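Local coordinates for DUF3829 family protein (Bacteroides vulgatus, PDB 4YJW) that is of unknown function but is an all-alpha member of the DUF3829 family, probably exported as a lipoprotein and built largely from long helices, at residues Y100-D112 with N120-L132. Numbering follows the deposited sequence.
Sequences YENYKTYRLYMQD and NALADKIRKEELL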
ATOM      1  N   TYR A 100      -6.158  -5.549   5.112  1.00 12.88           N
ATOM      2  CA  TYR A 100      -6.473  -5.478   6.547  1.00 11.85           C
ATOM      3  C   TYR A 100      -7.932  -5.756   6.829  1.00 15.50           C
ATOM      4  O   TYR A 100      -8.225  -6.414   7.824  1.00 15.23           O
ATOM      5  CB  TYR A 100      -6.036  -4.123   7.121  1.00 12.15           C
ATOM      6  CG  TYR A 100      -4.534  -4.036   7.250  1.00 11.87           C
ATOM      7  CD1 TYR A 100      -3.753  -3.571   6.195  1.00 13.18           C
ATOM      8  CD2 TYR A 100      -3.887  -4.447   8.415  1.00 11.43           C
ATOM      9  CE1 TYR A 100      -2.375  -3.498   6.293  1.00 13.18           C
ATOM     10  CE2 TYR A 100      -2.497  -4.364   8.533  1.00 13.51           C
ATOM     11  CZ  TYR A 100      -1.748  -3.872   7.471  1.00 19.34           C
ATOM     12  OH  TYR A 100      -0.390  -3.758   7.558  1.00 17.57           O
ATOM     13  N   GLU A 101      -8.858  -5.340   5.944  1.00 14.66           N
ATOM     14  CA  GLU A 101     -10.281  -5.654   6.158  1.00 14.68           C
ATOM     15  C   GLU A 101     -10.537  -7.170   6.019  1.00 16.33           C
ATOM     16  O   GLU A 101     -11.350  -7.714   6.772  1.00 14.81           O
ATOM     17  CB  GLU A 101     -11.193  -4.872   5.196  1.00 17.97           C
ATOM     18  CG  GLU A 101     -11.357  -3.404   5.615  1.00 27.15           C
ATOM     19  CD  GLU A 101     -12.004  -3.137   6.970  1.00 43.97           C
ATOM     20  OE1 GLU A 101     -12.928  -3.886   7.353  1.00 26.07           O
ATOM     21  OE2 GLU A 101     -11.613  -2.151   7.633  1.00 35.98           O
ATOM     22  N   ASN A 102      -9.885  -7.838   5.028  1.00 13.44           N
ATOM     23  CA  ASN A 102     -10.039  -9.293   4.842  1.00 13.28           C
ATOM     24  C   ASN A 102      -9.589 -10.032   6.097  1.00 14.00           C
ATOM     25  O   ASN A 102     -10.248 -10.991   6.494  1.00 12.82           O
ATOM     26  CB  ASN A 102      -9.241  -9.800   3.631  1.00 15.20           C
ATOM     27  CG  ASN A 102      -9.862  -9.493   2.300  1.00 18.79           C
ATOM     28  OD1 ASN A 102     -11.046  -9.153   2.199  1.00 22.62           O
ATOM     29  ND2 ASN A 102      -9.058  -9.581   1.232  1.00 19.77           N
ATOM     30  N   TYR A 103      -8.479  -9.597   6.715  1.00 10.91           N
ATOM     31  CA  TYR A 103      -7.991 -10.250   7.946  1.00 12.10           C
ATOM     32  C   TYR A 103      -8.992 -10.016   9.095  1.00 14.70           C
ATOM     33  O   TYR A 103      -9.278 -10.937   9.856  1.00 12.63           O
ATOM     34  CB  TYR A 103      -6.588  -9.776   8.352  1.00 13.05           C
ATOM     35  CG  TYR A 103      -6.150 -10.403   9.661  1.00 13.00           C
ATOM     36  CD1 TYR A 103      -5.965 -11.785   9.765  1.00 13.83           C
ATOM     37  CD2 TYR A 103      -6.131  -9.657  10.839  1.00 13.74           C
ATOM     38  CE1 TYR A 103      -5.721 -12.398  10.993  1.00 12.77           C
ATOM     39  CE2 TYR A 103      -5.846 -10.256  12.073  1.00 15.06           C
ATOM     40  CZ  TYR A 103      -5.648 -11.628  12.144  1.00 13.84           C
ATOM     41  OH  TYR A 103      -5.404 -12.228  13.357  1.00 15.48           O
ATOM     42  N   LYS A 104      -9.535  -8.803   9.210  1.00 12.24           N
ATOM     43  CA  LYS A 104     -10.559  -8.539  10.252  1.00 11.89           C
ATOM     44  C   LYS A 104     -11.759  -9.503  10.060  1.00 16.25           C
ATOM     45  O   LYS A 104     -12.166 -10.171  10.998  1.00 15.15           O
ATOM     46  CB  LYS A 104     -11.001  -7.065  10.199  1.00 15.22           C
ATOM     47  CG  LYS A 104     -12.200  -6.778  11.115  1.00 20.08           C
ATOM     48  CD  LYS A 104     -12.562  -5.277  11.114  1.00 23.69           C
ATOM     49  CE  LYS A 104     -13.896  -5.064  11.784  1.00 28.57           C
ATOM     50  NZ  LYS A 104     -14.242  -3.618  11.835  1.00 34.29           N
ATOM     51  N   THR A 105     -12.283  -9.601   8.835  1.00 14.90           N
ATOM     52  CA  THR A 105     -13.392 -10.510   8.490  1.00 14.57           C
ATOM     53  C   THR A 105     -13.036 -11.936   8.876  1.00 16.90           C
ATOM     54  O   THR A 105     -13.832 -12.615   9.522  1.00 15.77           O
ATOM     55  CB  THR A 105     -13.698 -10.415   6.998  1.00 18.43           C
ATOM     56  OG1 THR A 105     -14.079  -9.079   6.738  1.00 18.00           O
ATOM     57  CG2 THR A 105     -14.832 -11.344   6.566  1.00 18.92           C
ATOM     58  N   TYR A 106     -11.862 -12.390   8.430  1.00 12.24           N
ATOM     59  CA  TYR A 106     -11.355 -13.732   8.701  1.00 11.60           C
ATOM     60  C   TYR A 106     -11.348 -14.007  10.200  1.00 13.62           C
ATOM     61  O   TYR A 106     -11.862 -15.032  10.618  1.00 12.77           O
ATOM     62  CB  TYR A 106      -9.934 -13.885   8.118  1.00 11.84           C
ATOM     63  CG  TYR A 106      -9.304 -15.229   8.425  1.00 12.94           C
ATOM     64  CD1 TYR A 106      -9.475 -16.317   7.565  1.00 15.67           C
ATOM     65  CD2 TYR A 106      -8.484 -15.399   9.539  1.00 13.45           C
ATOM     66  CE1 TYR A 106      -8.878 -17.550   7.831  1.00 15.11           C
ATOM     67  CE2 TYR A 106      -7.894 -16.635   9.824  1.00 13.62           C
ATOM     68  CZ  TYR A 106      -8.085 -17.699   8.959  1.00 15.70           C
ATOM     69  OH  TYR A 106      -7.514 -18.924   9.244  1.00 14.99           O
ATOM     70  N   ARG A 107     -10.723 -13.125  11.002  1.00 11.98           N
ATOM     71  CA  ARG A 107     -10.635 -13.349  12.456  1.00 12.14           C
ATOM     72  C   ARG A 107     -12.030 -13.490  13.113  1.00 14.58           C
ATOM     73  O   ARG A 107     -12.240 -14.424  13.896  1.00 12.90           O
ATOM     74  CB  ARG A 107      -9.843 -12.220  13.116  1.00 10.79           C
ATOM     75  CG  ARG A 107      -9.817 -12.319  14.654  1.00 13.93           C
ATOM     76  CD  ARG A 107      -8.947 -11.218  15.249  1.00 15.07           C
ATOM     77  NE  ARG A 107      -9.072 -11.193  16.710  1.00 14.24           N
ATOM     78  CZ  ARG A 107     -10.041 -10.559  17.364  1.00 24.35           C
ATOM     79  NH1 ARG A 107     -10.979  -9.892  16.697  1.00 16.99           N
ATOM     80  NH2 ARG A 107     -10.083 -10.590  18.688  1.00 14.91           N
ATOM     81  N   LEU A 108     -12.981 -12.628  12.754  1.00 14.58           N
ATOM     82  CA  LEU A 108     -14.338 -12.675  13.324  1.00 15.45           C
ATOM     83  C   LEU A 108     -15.091 -13.946  12.905  1.00 20.63           C
ATOM     84  O   LEU A 108     -15.790 -14.547  13.729  1.00 20.15           O
ATOM     85  CB  LEU A 108     -15.120 -11.422  12.915  1.00 16.17           C
ATOM     86  CG  LEU A 108     -14.508 -10.064  13.393  1.00 19.78           C
ATOM     87  CD1 LEU A 108     -15.472  -8.894  13.112  1.00 21.52           C
ATOM     88  CD2 LEU A 108     -14.125 -10.094  14.897  1.00 21.83           C
ATOM     89  N   TYR A 109     -14.905 -14.372  11.646  1.00 16.28           N
ATOM     90  CA  TYR A 109     -15.528 -15.567  11.061  1.00 16.11           C
ATOM     91  C   TYR A 109     -14.932 -16.842  11.690  1.00 18.32           C
ATOM     92  O   TYR A 109     -15.658 -17.825  11.866  1.00 18.52           O
ATOM     93  CB  TYR A 109     -15.377 -15.498   9.520  1.00 16.69           C
ATOM     94  CG  TYR A 109     -15.282 -16.809   8.764  1.00 16.73           C
ATOM     95  CD1 TYR A 109     -14.046 -17.416   8.541  1.00 17.76           C
ATOM     96  CD2 TYR A 109     -16.386 -17.328   8.095  1.00 17.60           C
ATOM     97  CE1 TYR A 109     -13.935 -18.573   7.772  1.00 17.77           C
ATOM     98  CE2 TYR A 109     -16.292 -18.502   7.346  1.00 17.53           C
ATOM     99  CZ  TYR A 109     -15.057 -19.107   7.169  1.00 21.87           C
ATOM    100  OH  TYR A 109     -14.933 -20.250   6.416  1.00 21.62           O
HETATM  101  N   MSE A 110     -13.621 -16.848  12.023  1.00 13.47           N
HETATM  102  CA  MSE A 110     -13.040 -18.019  12.698  1.00 12.14           C
HETATM  103  C   MSE A 110     -13.521 -18.071  14.169  1.00 18.35           C
HETATM  104  O   MSE A 110     -13.940 -19.128  14.655  1.00 17.59           O
HETATM  105  CB  MSE A 110     -11.484 -17.971  12.673  1.00 12.22           C
HETATM  106  CG  MSE A 110     -10.861 -18.106  11.277  1.00 15.36           C
HETATM  107 SE   MSE A 110     -11.482 -19.693  10.292  0.75 21.11          SE
HETATM  108  CE  MSE A 110     -10.740 -21.085  11.483  1.00 18.28           C
ATOM    109  N   GLN A 111     -13.429 -16.933  14.877  1.00 15.59           N
ATOM    110  CA  GLN A 111     -13.734 -16.882  16.316  1.00 17.19           C
ATOM    111  C   GLN A 111     -15.220 -17.033  16.655  1.00 23.89           C
ATOM    112  O   GLN A 111     -15.523 -17.413  17.789  1.00 25.26           O
ATOM    113  CB  GLN A 111     -13.165 -15.607  16.939  1.00 17.84           C
ATOM    114  CG  GLN A 111     -11.629 -15.713  16.994  1.00 18.00           C
ATOM    115  CD  GLN A 111     -10.928 -14.539  17.621  1.00 23.82           C
ATOM    116  OE1 GLN A 111     -11.479 -13.433  17.771  1.00 18.83           O
ATOM    117  NE2 GLN A 111      -9.667 -14.747  17.963  1.00 18.03           N
ATOM    118  N   ASP A 112     -16.141 -16.770  15.706  1.00 19.96           N
ATOM    119  CA  ASP A 112     -17.568 -16.942  16.012  1.00 21.13           C
ATOM    120  C   ASP A 112     -18.059 -18.288  15.446  1.00 27.73           C
ATOM    121  O   ASP A 112     -19.269 -18.539  15.405  1.00 29.66           O
ATOM    122  CB  ASP A 112     -18.408 -15.745  15.517  1.00 22.83           C
ATOM    123  CG  ASP A 112     -18.613 -15.645  14.016  1.00 32.41           C
ATOM    124  OD1 ASP A 112     -18.186 -16.574  13.292  1.00 28.82           O
ATOM    125  OD2 ASP A 112     -19.144 -14.604  13.556  1.00 39.91           O
ATOM    126  N   ASN A 120     -14.919 -24.015   5.945  1.00 26.02           N
ATOM    127  CA  ASN A 120     -13.739 -23.178   5.661  1.00 24.27           C
ATOM    128  C   ASN A 120     -13.673 -22.617   4.215  1.00 25.38           C
ATOM    129  O   ASN A 120     -12.577 -22.245   3.777  1.00 23.61           O
ATOM    130  CB  ASN A 120     -12.443 -23.952   5.976  1.00 24.36           C
ATOM    131  CG  ASN A 120     -12.261 -24.200   7.451  1.00 46.55           C
ATOM    132  OD1 ASN A 120     -12.008 -23.280   8.247  1.00 38.46           O
ATOM    133  ND2 ASN A 120     -12.388 -25.445   7.847  1.00 42.48           N
ATOM    134  N   ALA A 121     -14.813 -22.521   3.486  1.00 21.28           N
ATOM    135  CA  ALA A 121     -14.807 -21.984   2.113  1.00 22.53           C
ATOM    136  C   ALA A 121     -14.354 -20.521   2.105  1.00 23.49           C
ATOM    137  O   ALA A 121     -13.492 -20.148   1.302  1.00 22.68           O
ATOM    138  CB  ALA A 121     -16.172 -22.111   1.470  1.00 24.94           C
ATOM    139  N   LEU A 122     -14.900 -19.698   3.018  1.00 18.48           N
ATOM    140  CA  LEU A 122     -14.464 -18.299   3.079  1.00 18.18           C
ATOM    141  C   LEU A 122     -13.009 -18.218   3.599  1.00 17.65           C
ATOM    142  O   LEU A 122     -12.262 -17.360   3.139  1.00 17.19           O
ATOM    143  CB  LEU A 122     -15.413 -17.444   3.945  1.00 18.61           C
ATOM    144  CG  LEU A 122     -15.056 -15.944   4.027  1.00 22.93           C
ATOM    145  CD1 LEU A 122     -15.219 -15.248   2.671  1.00 24.46           C
ATOM    146  CD2 LEU A 122     -15.851 -15.244   5.092  1.00 24.18           C
ATOM    147  N   ALA A 123     -12.599 -19.125   4.521  1.00 14.11           N
ATOM    148  CA  ALA A 123     -11.213 -19.131   5.028  1.00 13.99           C
ATOM    149  C   ALA A 123     -10.233 -19.299   3.867  1.00 16.75           C
ATOM    150  O   ALA A 123      -9.298 -18.513   3.764  1.00 15.90           O
ATOM    151  CB  ALA A 123     -11.019 -20.265   6.047  1.00 14.84           C
ATOM    152  N   ASP A 124     -10.484 -20.286   2.968  1.00 14.54           N
ATOM    153  CA  ASP A 124      -9.599 -20.547   1.826  1.00 15.89           C
ATOM    154  C   ASP A 124      -9.660 -19.417   0.800  1.00 19.08           C
ATOM    155  O   ASP A 124      -8.620 -19.060   0.243  1.00 16.97           O
ATOM    156  CB  ASP A 124      -9.908 -21.895   1.174  1.00 17.75           C
ATOM    157  CG  ASP A 124      -9.341 -23.075   1.951  1.00 25.51           C
ATOM    158  OD1 ASP A 124      -8.383 -22.869   2.766  1.00 22.58           O
ATOM    159  OD2 ASP A 124      -9.788 -24.198   1.705  1.00 27.53           O
ATOM    160  N   LYS A 125     -10.859 -18.829   0.568  1.00 17.56           N
ATOM    161  CA  LYS A 125     -10.982 -17.694  -0.370  1.00 18.62           C
ATOM    162  C   LYS A 125     -10.114 -16.522   0.116  1.00 17.97           C
ATOM    163  O   LYS A 125      -9.399 -15.892  -0.671  1.00 17.64           O
ATOM    164  CB  LYS A 125     -12.459 -17.274  -0.471  1.00 23.53           C
ATOM    165  CG  LYS A 125     -12.724 -16.144  -1.464  1.00 33.18           C
ATOM    166  CD  LYS A 125     -14.228 -15.916  -1.629  1.00 43.68           C
ATOM    167  CE  LYS A 125     -14.551 -14.730  -2.518  1.00 52.86           C
ATOM    168  NZ  LYS A 125     -14.299 -15.022  -3.953  1.00 60.09           N
ATOM    169  N   ILE A 126     -10.205 -16.217   1.420  1.00 13.08           N
ATOM    170  CA  ILE A 126      -9.451 -15.124   2.036  1.00 13.92           C
ATOM    171  C   ILE A 126      -7.951 -15.433   1.997  1.00 16.77           C
ATOM    172  O   ILE A 126      -7.172 -14.558   1.618  1.00 14.97           O
ATOM    173  CB  ILE A 126      -9.943 -14.819   3.489  1.00 15.54           C
ATOM    174  CG1 ILE A 126     -11.348 -14.163   3.441  1.00 17.36           C
ATOM    175  CG2 ILE A 126      -8.924 -13.901   4.228  1.00 14.46           C
ATOM    176  CD1 ILE A 126     -12.083 -13.945   4.841  1.00 22.99           C
ATOM    177  N   ARG A 127      -7.544 -16.664   2.339  1.00 14.75           N
ATOM    178  CA  ARG A 127      -6.095 -17.009   2.303  1.00 13.98           C
ATOM    179  C   ARG A 127      -5.507 -16.778   0.908  1.00 17.11           C
ATOM    180  O   ARG A 127      -4.408 -16.228   0.779  1.00 15.73           O
ATOM    181  CB  ARG A 127      -5.867 -18.482   2.721  1.00 14.90           C
ATOM    182  CG  ARG A 127      -6.092 -18.697   4.221  1.00 13.91           C
ATOM    183  CD  ARG A 127      -6.278 -20.173   4.523  1.00 16.65           C
ATOM    184  NE  ARG A 127      -6.585 -20.325   5.944  1.00 15.34           N
ATOM    185  CZ  ARG A 127      -7.364 -21.261   6.460  1.00 17.61           C
ATOM    186  NH1 ARG A 127      -7.935 -22.175   5.673  1.00 15.59           N
ATOM    187  NH2 ARG A 127      -7.561 -21.313   7.768  1.00 15.69           N
ATOM    188  N   LYS A 128      -6.208 -17.225  -0.142  1.00 15.21           N
ATOM    189  CA  LYS A 128      -5.686 -17.072  -1.500  1.00 14.65           C
ATOM    190  C   LYS A 128      -5.560 -15.587  -1.885  1.00 19.07           C
ATOM    191  O   LYS A 128      -4.555 -15.167  -2.473  1.00 19.55           O
ATOM    192  CB  LYS A 128      -6.583 -17.814  -2.507  1.00 17.29           C
ATOM    193  CG  LYS A 128      -6.525 -19.354  -2.381  1.00 18.21           C
ATOM    194  CD  LYS A 128      -7.338 -20.013  -3.512  1.00 25.60           C
ATOM    195  CE  LYS A 128      -8.824 -19.933  -3.264  1.00 20.40           C
ATOM    196  NZ  LYS A 128      -9.589 -20.719  -4.273  1.00 20.21           N
ATOM    197  N   GLU A 129      -6.574 -14.796  -1.544  1.00 16.87           N
ATOM    198  CA  GLU A 129      -6.626 -13.372  -1.887  1.00 17.68           C
ATOM    199  C   GLU A 129      -5.590 -12.589  -1.103  1.00 19.14           C
ATOM    200  O   GLU A 129      -4.925 -11.725  -1.678  1.00 19.16           O
ATOM    201  CB  GLU A 129      -8.026 -12.821  -1.637  1.00 20.17           C
ATOM    202  CG  GLU A 129      -8.238 -11.385  -2.120  1.00 36.16           C
ATOM    203  CD  GLU A 129      -8.150 -11.073  -3.606  1.00 62.66           C
ATOM    204  OE1 GLU A 129      -8.409 -11.974  -4.440  1.00 55.90           O
ATOM    205  OE2 GLU A 129      -7.860  -9.898  -3.934  1.00 54.59           O
ATOM    206  N   GLU A 130      -5.413 -12.916   0.188  1.00 15.03           N
ATOM    207  CA  GLU A 130      -4.411 -12.233   1.032  1.00 13.57           C
ATOM    208  C   GLU A 130      -3.001 -12.475   0.503  1.00 17.67           C
ATOM    209  O   GLU A 130      -2.174 -11.562   0.546  1.00 17.65           O
ATOM    210  CB  GLU A 130      -4.524 -12.683   2.501  1.00 13.26           C
ATOM    211  CG  GLU A 130      -5.815 -12.231   3.157  1.00 13.07           C
ATOM    212  CD  GLU A 130      -5.879 -10.737   3.378  1.00 19.35           C
ATOM    213  OE1 GLU A 130      -6.240 -10.020   2.419  1.00 15.93           O
ATOM    214  OE2 GLU A 130      -5.628 -10.293   4.520  1.00 14.08           O
ATOM    215  N   LEU A 131      -2.716 -13.695  -0.005  1.00 14.29           N
ATOM    216  CA  LEU A 131      -1.381 -13.987  -0.552  0.50 15.07           C
ATOM    217  C   LEU A 131      -1.136 -13.111  -1.791  1.00 19.55           C
ATOM    218  O   LEU A 131      -0.076 -12.489  -1.917  1.00 18.33           O
ATOM    219  CB  LEU A 131      -1.198 -15.497  -0.874  0.50 15.51           C
ATOM    220  CG  LEU A 131       0.185 -15.905  -1.456  0.50 20.15           C
ATOM    221  CD1 LEU A 131       1.321 -15.685  -0.453  0.50 18.84           C
ATOM    222  CD2 LEU A 131       0.179 -17.330  -1.984  0.50 23.56           C
ATOM    223  N   LEU A 132      -2.123 -13.024  -2.674  1.00 17.48           N
ATOM    224  CA  LEU A 132      -2.006 -12.205  -3.882  1.00 17.63           C
ATOM    225  C   LEU A 132      -1.830 -10.721  -3.532  1.00 20.73           C
ATOM    226  O   LEU A 132      -0.958 -10.061  -4.103  1.00 19.86           O
ATOM    227  CB  LEU A 132      -3.247 -12.398  -4.740  1.00 18.84           C
ATOM    228  CG  LEU A 132      -3.349 -13.741  -5.474  1.00 25.35           C
ATOM    229  CD1 LEU A 132      -4.629 -13.808  -6.276  1.00 26.75           C
ATOM    230  CD2 LEU A 132      -2.125 -13.983  -6.389  1.00 27.58           C
TER
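Tyr106 and Tyr109 reach across to Ala123 in an antiparallel helical hairpin, where helix 79-111 turns through the short helix 114-117 into helix 121-159. The axes of 100-111 and 121-132 approach to 10.3 Å, their N-to-C directions 157° apart, and the small Ala123 forms the hollow into which both rings lean: its CB lies 3.9 Å from CE1 of Tyr106 and 3.8 Å from CE1 of Tyr109. One turn further along the same helix, Ile126 is the bump facing the other way, its CD1 fitting between Asn102 O, the CB of Tyr106 and the methyl of Thr105. Leu122 crosses Tyr109 at a slant, with CD2 over one ring face, 4.0 Å from the centroid in a CH-pi contact, and CB against CZ. The bent chain of selenomethionine Met110 lays CG on a face of the Tyr106 ring and brings SE toward Ala123 CB. Three hydrogen bonds cross the interface. With Tyr106 CG anti to its N (chi1 177°), its OH accepts one from Arg127 NH2 (2.8 Å), 26° out of the guanidinium plane; Arg127 NH1 forms a salt bridge with Asp124 OD1, and NE bonds Leu45 O. At the far end Asn102 ND2 donates to Glu130 OE1 (3.1 Å) from above the carboxylate plane. Near the turn, Tyr109 OH, hydrogen-bonded to Asp118 OD1 between the helices, accepts the backbone N-H of Ala123, N to OH 3.2 Å.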